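Local coordinates for DSBA-like thioredoxin domain-containing protein (Nitrosomonas europaea, PDB 2IN3) that is probably an oxidoreductase of the DsbA family, FrnE-like subfamily, and a putative protein disulfide isomerase built on a thioredoxin fold, at residues W20-G23 / F24-V27; A62-L65 / H66-S70. One frame throughout, in Å; residues are numbered along the deposited sequence.

Contact 1 (W20-G23 / F24-V27)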
loop_
_atom_site.group_PDB
_atom_site.type_symbol
_atom_site.label_atom_id
_atom_site.label_comp_id
_atom_site.label_asym_id
_atom_site.label_seq_id
_atom_site.Cartn_x
_atom_site.Cartn_y
_atom_site.Cartn_z
ATOM N N TRP A 20 -0.381 -4.338 -8.758
ATOM C CA TRP A 20 -1.713 -4.882 -8.450
ATOM C C TRP A 20 -2.366 -4.217 -7.245
ATOM O O TRP A 20 -3.610 -4.226 -7.120
ATOM C CB TRP A 20 -1.704 -6.401 -8.314
ATOM C CG TRP A 20 -1.741 -7.083 -9.668
ATOM C CD1 TRP A 20 -0.717 -7.710 -10.307
ATOM C CD2 TRP A 20 -2.871 -7.166 -10.537
ATOM N NE1 TRP A 20 -1.140 -8.204 -11.524
ATOM C CE2 TRP A 20 -2.468 -7.896 -11.678
ATOM C CE3 TRP A 20 -4.196 -6.703 -10.457
ATOM C CZ2 TRP A 20 -3.328 -8.139 -12.758
ATOM C CZ3 TRP A 20 -5.053 -6.957 -11.537
ATOM C CH2 TRP A 20 -4.614 -7.671 -12.655
ATOM N N CYS A 21 -1.544 -3.655 -6.351
ATOM C CA CYS A 21 -2.064 -2.819 -5.255
ATOM C C CYS A 21 -2.703 -1.558 -5.833
ATOM O O CYS A 21 -3.801 -1.137 -5.386
ATOM C CB CYS A 21 -0.943 -2.457 -4.234
ATOM S SG CYS A 21 -0.411 -3.951 -3.272
ATOM N N TRP A 22 -2.042 -0.929 -6.812
ATOM C CA TRP A 22 -2.688 0.191 -7.527
ATOM C C TRP A 22 -3.950 -0.278 -8.282
ATOM O O TRP A 22 -4.962 0.419 -8.289
ATOM C CB TRP A 22 -1.691 0.822 -8.470
ATOM C CG TRP A 22 -2.114 2.000 -9.317
ATOM C CD1 TRP A 22 -1.851 2.187 -10.655
ATOM C CD2 TRP A 22 -2.718 3.223 -8.857
ATOM N NE1 TRP A 22 -2.296 3.433 -11.064
ATOM C CE2 TRP A 22 -2.833 4.085 -9.982
ATOM C CE3 TRP A 22 -3.199 3.659 -7.615
ATOM C CZ2 TRP A 22 -3.398 5.368 -9.896
ATOM C CZ3 TRP A 22 -3.754 4.946 -7.533
ATOM C CH2 TRP A 22 -3.855 5.767 -8.664
ATOM N N GLY A 23 -3.911 -1.463 -8.896
ATOM C CA GLY A 23 -5.131 -2.008 -9.526
ATOM C C GLY A 23 -6.280 -2.129 -8.523
ATOM O O GLY A 23 -7.457 -1.963 -8.865
ATOM N N PHE A 24 -5.919 -2.423 -7.285
ATOM C CA PHE A 24 -6.878 -2.749 -6.226
ATOM C C PHE A 24 -7.303 -1.491 -5.467
ATOM O O PHE A 24 -8.225 -1.558 -4.641
ATOM C CB PHE A 24 -6.168 -3.707 -5.254
ATOM C CG PHE A 24 -7.065 -4.402 -4.261
ATOM C CD1 PHE A 24 -7.958 -5.370 -4.676
ATOM C CD2 PHE A 24 -6.977 -4.088 -2.891
ATOM C CE1 PHE A 24 -8.762 -6.054 -3.748
ATOM C CE2 PHE A 24 -7.752 -4.771 -1.946
ATOM C CZ PHE A 24 -8.642 -5.764 -2.383
ATOM N N ALA A 25 -6.650 -0.353 -5.726
ATOM C CA ALA A 25 -7.002 0.878 -4.962
ATOM C C ALA A 25 -8.525 1.213 -4.976
ATOM O O ALA A 25 -9.087 1.541 -3.915
ATOM C CB ALA A 25 -6.131 2.078 -5.356
ATOM N N PRO A 26 -9.201 1.127 -6.152
ATOM C CA PRO A 26 -10.652 1.366 -6.122
ATOM C C PRO A 26 -11.444 0.360 -5.277
ATOM O O PRO A 26 -12.507 0.701 -4.749
ATOM C CB PRO A 26 -11.055 1.241 -7.597
ATOM C CG PRO A 26 -9.816 1.614 -8.352
ATOM C CD PRO A 26 -8.729 0.935 -7.545
ATOM N N VAL A 27 -10.950 -0.878 -5.170
ATOM C CA VAL A 27 -11.668 -1.939 -4.458
ATOM C C VAL A 27 -11.547 -1.691 -2.952
ATOM O O VAL A 27 -12.535 -1.703 -2.205
ATOM C CB VAL A 27 -11.074 -3.326 -4.803
ATOM C CG1 VAL A 27 -11.781 -4.448 -3.989
ATOM C CG2 VAL A 27 -11.161 -3.574 -6.313
#
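The backbone N of Phe24 reaches back to two carbonyls of the turn before it, Trp20 O at 2.9 Å and Cys21 O at 3.1 Å, both as weak, bent hydrogen bonds. One N-H shared between two acceptors shows the helix departing from a regular alpha turn. Next along, Ala25 N bonds to Trp22 O at 3.2 Å, approaching from above the carbonyl plane. Pro26 has no N-H to give, and its ring carbon CD instead packs against Gly23 O at 3.4 Å; the helix is kinked here, where the N of Pro26 and of Val27 make no bond to the turn before.

With its CG anti to the backbone N (chi1 -167°), Phe24 carries its ring to Val27, whose CB lies 3.7 Å above one face, offset toward the rim. On another side of the helix the indole of Trp22 meets Ala25 through CE3 and CB, 4.0 Å apart. Its NE1 is bonded to Pro78 O, and its ring packs with Tyr123 and, edge-to-face, with Phe79.

Cys21 belongs with Cys18 to a CxxC pattern consistent with a thioredoxin-type redox site, so the distorted turn begins within the probable redox motif. Helix 19-35 is the crossover between parallel strands 9-14 and 40-45; around this part of it, Trp20 touches helix 58-75, Trp22 helix 111-123, and Phe24 and Val27 helix 198-211.

Contact 2 (A62-L65 / H66-S70). With PO4 (phosphate ion), chain B; EDO (1,2-ethanediol), chain D.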
loop_
_atom_site.group_PDB
_atom_site.type_symbol
_atom_site.label_atom_id
_atom_site.label_comp_id
_atom_site.label_asym_id
_atom_site.label_seq_id
_atom_site.Cartn_x
_atom_site.Cartn_y
_atom_site.Cartn_z
ATOM N N ALA A 62 11.034 -5.764 -17.613
ATOM C CA ALA A 62 10.003 -6.240 -18.556
ATOM C C ALA A 62 8.885 -7.006 -17.834
ATOM O O ALA A 62 7.716 -6.893 -18.197
ATOM C CB ALA A 62 10.618 -7.076 -19.657
ATOM N N GLN A 63 9.239 -7.790 -16.820
ATOM C CA GLN A 63 8.222 -8.486 -16.026
ATOM C C GLN A 63 7.307 -7.485 -15.365
ATOM O O GLN A 63 6.091 -7.645 -15.371
ATOM C CB GLN A 63 8.854 -9.381 -14.961
ATOM C CG GLN A 63 9.584 -10.540 -15.543
ATOM C CD GLN A 63 10.255 -11.414 -14.497
ATOM O OE1 GLN A 63 10.971 -10.928 -13.609
ATOM N NE2 GLN A 63 10.052 -12.719 -14.618
ATOM N N ILE A 64 7.894 -6.448 -14.775
ATOM C CA ILE A 64 7.109 -5.451 -14.052
ATOM C C ILE A 64 6.163 -4.725 -15.017
ATOM O O ILE A 64 4.965 -4.551 -14.732
ATOM C CB ILE A 64 8.035 -4.451 -13.286
ATOM C CG1 ILE A 64 8.779 -5.170 -12.148
ATOM C CG2 ILE A 64 7.240 -3.234 -12.772
ATOM C CD1 ILE A 64 10.008 -4.413 -11.612
ATOM N N LEU A 65 6.687 -4.340 -16.177
ATOM C CA LEU A 65 5.868 -3.634 -17.152
ATOM C C LEU A 65 4.708 -4.509 -17.673
ATOM O O LEU A 65 3.639 -4.003 -17.958
ATOM C CB LEU A 65 6.736 -3.135 -18.315
ATOM C CG LEU A 65 7.739 -2.034 -17.920
ATOM C CD1 LEU A 65 8.605 -1.713 -19.115
ATOM C CD2 LEU A 65 7.049 -0.772 -17.361
ATOM N N HIS A 66 4.928 -5.821 -17.792
ATOM C CA HIS A 66 3.844 -6.711 -18.177
ATOM C C HIS A 66 2.753 -6.651 -17.103
ATOM O O HIS A 66 1.564 -6.609 -17.438
ATOM C CB HIS A 66 4.327 -8.150 -18.365
ATOM C CG HIS A 66 3.203 -9.130 -18.508
ATOM N ND1 HIS A 66 2.291 -9.070 -19.545
ATOM C CD2 HIS A 66 2.825 -10.177 -17.731
ATOM C CE1 HIS A 66 1.409 -10.042 -19.406
ATOM N NE2 HIS A 66 1.711 -10.728 -18.315
ATOM N N HIS A 67 3.161 -6.621 -15.822
ATOM C CA HIS A 67 2.193 -6.486 -14.723
ATOM C C HIS A 67 1.401 -5.177 -14.858
ATOM O O HIS A 67 0.185 -5.184 -14.709
ATOM C CB HIS A 67 2.854 -6.605 -13.327
ATOM C CG HIS A 67 3.322 -7.996 -13.020
ATOM N ND1 HIS A 67 4.244 -8.281 -12.036
ATOM C CD2 HIS A 67 3.019 -9.179 -13.603
ATOM C CE1 HIS A 67 4.490 -9.584 -12.025
ATOM N NE2 HIS A 67 3.762 -10.154 -12.972
ATOM N N TRP A 68 2.081 -4.071 -15.175
ATOM C CA TRP A 68 1.410 -2.783 -15.342
ATOM C C TRP A 68 0.361 -2.845 -16.456
ATOM O O TRP A 68 -0.779 -2.452 -16.277
ATOM C CB TRP A 68 2.406 -1.677 -15.704
ATOM C CG TRP A 68 3.364 -1.262 -14.632
ATOM C CD1 TRP A 68 3.718 -1.968 -13.486
ATOM C CD2 TRP A 68 4.158 -0.081 -14.638
ATOM N NE1 TRP A 68 4.666 -1.275 -12.792
ATOM C CE2 TRP A 68 4.947 -0.103 -13.457
ATOM C CE3 TRP A 68 4.266 1.016 -15.515
ATOM C CZ2 TRP A 68 5.834 0.931 -13.121
ATOM C CZ3 TRP A 68 5.159 2.055 -15.179
ATOM C CH2 TRP A 68 5.944 1.989 -13.999
ATOM N N HIS A 69 0.749 -3.339 -17.619
ATOM C CA HIS A 69 -0.224 -3.555 -18.686
ATOM C C HIS A 69 -1.424 -4.418 -18.226
ATOM O O HIS A 69 -2.570 -4.040 -18.467
ATOM C CB HIS A 69 0.474 -4.155 -19.891
ATOM C CG HIS A 69 1.375 -3.196 -20.605
ATOM N ND1 HIS A 69 0.890 -2.148 -21.353
ATOM C CD2 HIS A 69 2.722 -3.134 -20.706
ATOM C CE1 HIS A 69 1.901 -1.497 -21.912
ATOM N NE2 HIS A 69 3.023 -2.070 -21.526
ATOM N N SER A 70 -1.173 -5.558 -17.558
ATOM C CA SER A 70 -2.256 -6.397 -17.035
ATOM C C SER A 70 -3.180 -5.646 -16.120
ATOM O O SER A 70 -4.402 -5.787 -16.247
ATOM C CB SER A 70 -1.757 -7.644 -16.283
ATOM O OG SER A 70 -0.918 -8.412 -17.097
HETATM P P PO4 B . 4.772 -5.704 -9.504
HETATM O O1 PO4 B . 5.626 -6.189 -10.641
HETATM O O2 PO4 B . 5.483 -5.767 -8.169
HETATM O O3 PO4 B . 4.314 -4.309 -9.800
HETATM O O4 PO4 B . 3.607 -6.683 -9.386
HETATM C C1 EDO D . -3.530 -8.758 -19.891
HETATM O O1 EDO D . -2.184 -8.296 -19.725
HETATM C C2 EDO D . -3.819 -9.839 -18.876
HETATM O O2 EDO D . -2.640 -10.642 -18.844
#
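Ile64 and Leu65 meet Trp68 in a local i to i+4 and i to i+3 contact along one alpha-helix, 58-75, at the surface of this DsbA-like thioredoxin-fold protein. Four successive backbone bonds define the helix here, from His66 N to Ala62 O through to His69 N to Leu65 O, the last almost straight. The indole of Trp68 is the buried element. CD2 of Leu65 lies over its six-membered ring as a CH-pi contact, 4.0 Å from the centroid and 20° off the normal. Ile64 runs beside the same indole: with CG1 beside the backbone N and turned to the phosphate, CG2 takes the position anti to that N and comes closest to the indole at Trp68 NE1, a close packing contact of 3.2 Å. Outside the helix the indole stacks on Phe79 and meets Tyr123 edge-to-face. Replacing Trp68 by an alanine would probably leave Leu65 CD2 without its aromatic face and open a gap between the helix and these two rings.

His67, one residue earlier, faces a bound anion. One face of its imidazole has Gln63 O 3.6 Å above it, offset toward the rim. A phosphate ion, probably from the crystallisation liquor, lies at the ring's edge and is also hydrogen-bonded to Ser19 OG, between the two cysteines of the probable redox CxxC. With CG beside its backbone N (chi1 -70°), His67 directs ND1 at this anion: the bond to phosphate O1 measures 2.9 Å and is nearly straight at 167°, while a weak second bond reaches O4 at 3.2 Å.

In the fold
From the N terminus, strand 9-14 leads into helix 19-35, whose first turns hold contact 1; strand 40-45 completes that beta-alpha-beta unit before the chain enters helix 58-75 and contact 2. Each contact lies within continuous helix and closes no loop. The two follow in series, neither nested nor crossed, with centres about 15 Å apart. They illustrate how two helices, each with its own local contacts, meet through side chains: Trp20 CZ2 of contact 1 lies 3.9 Å from Ser70 CB of contact 2, while Trp22 and Trp68 both meet Phe79 and Tyr123. Helix 58-75 is packed beside the start of the helix bearing the probable redox motif.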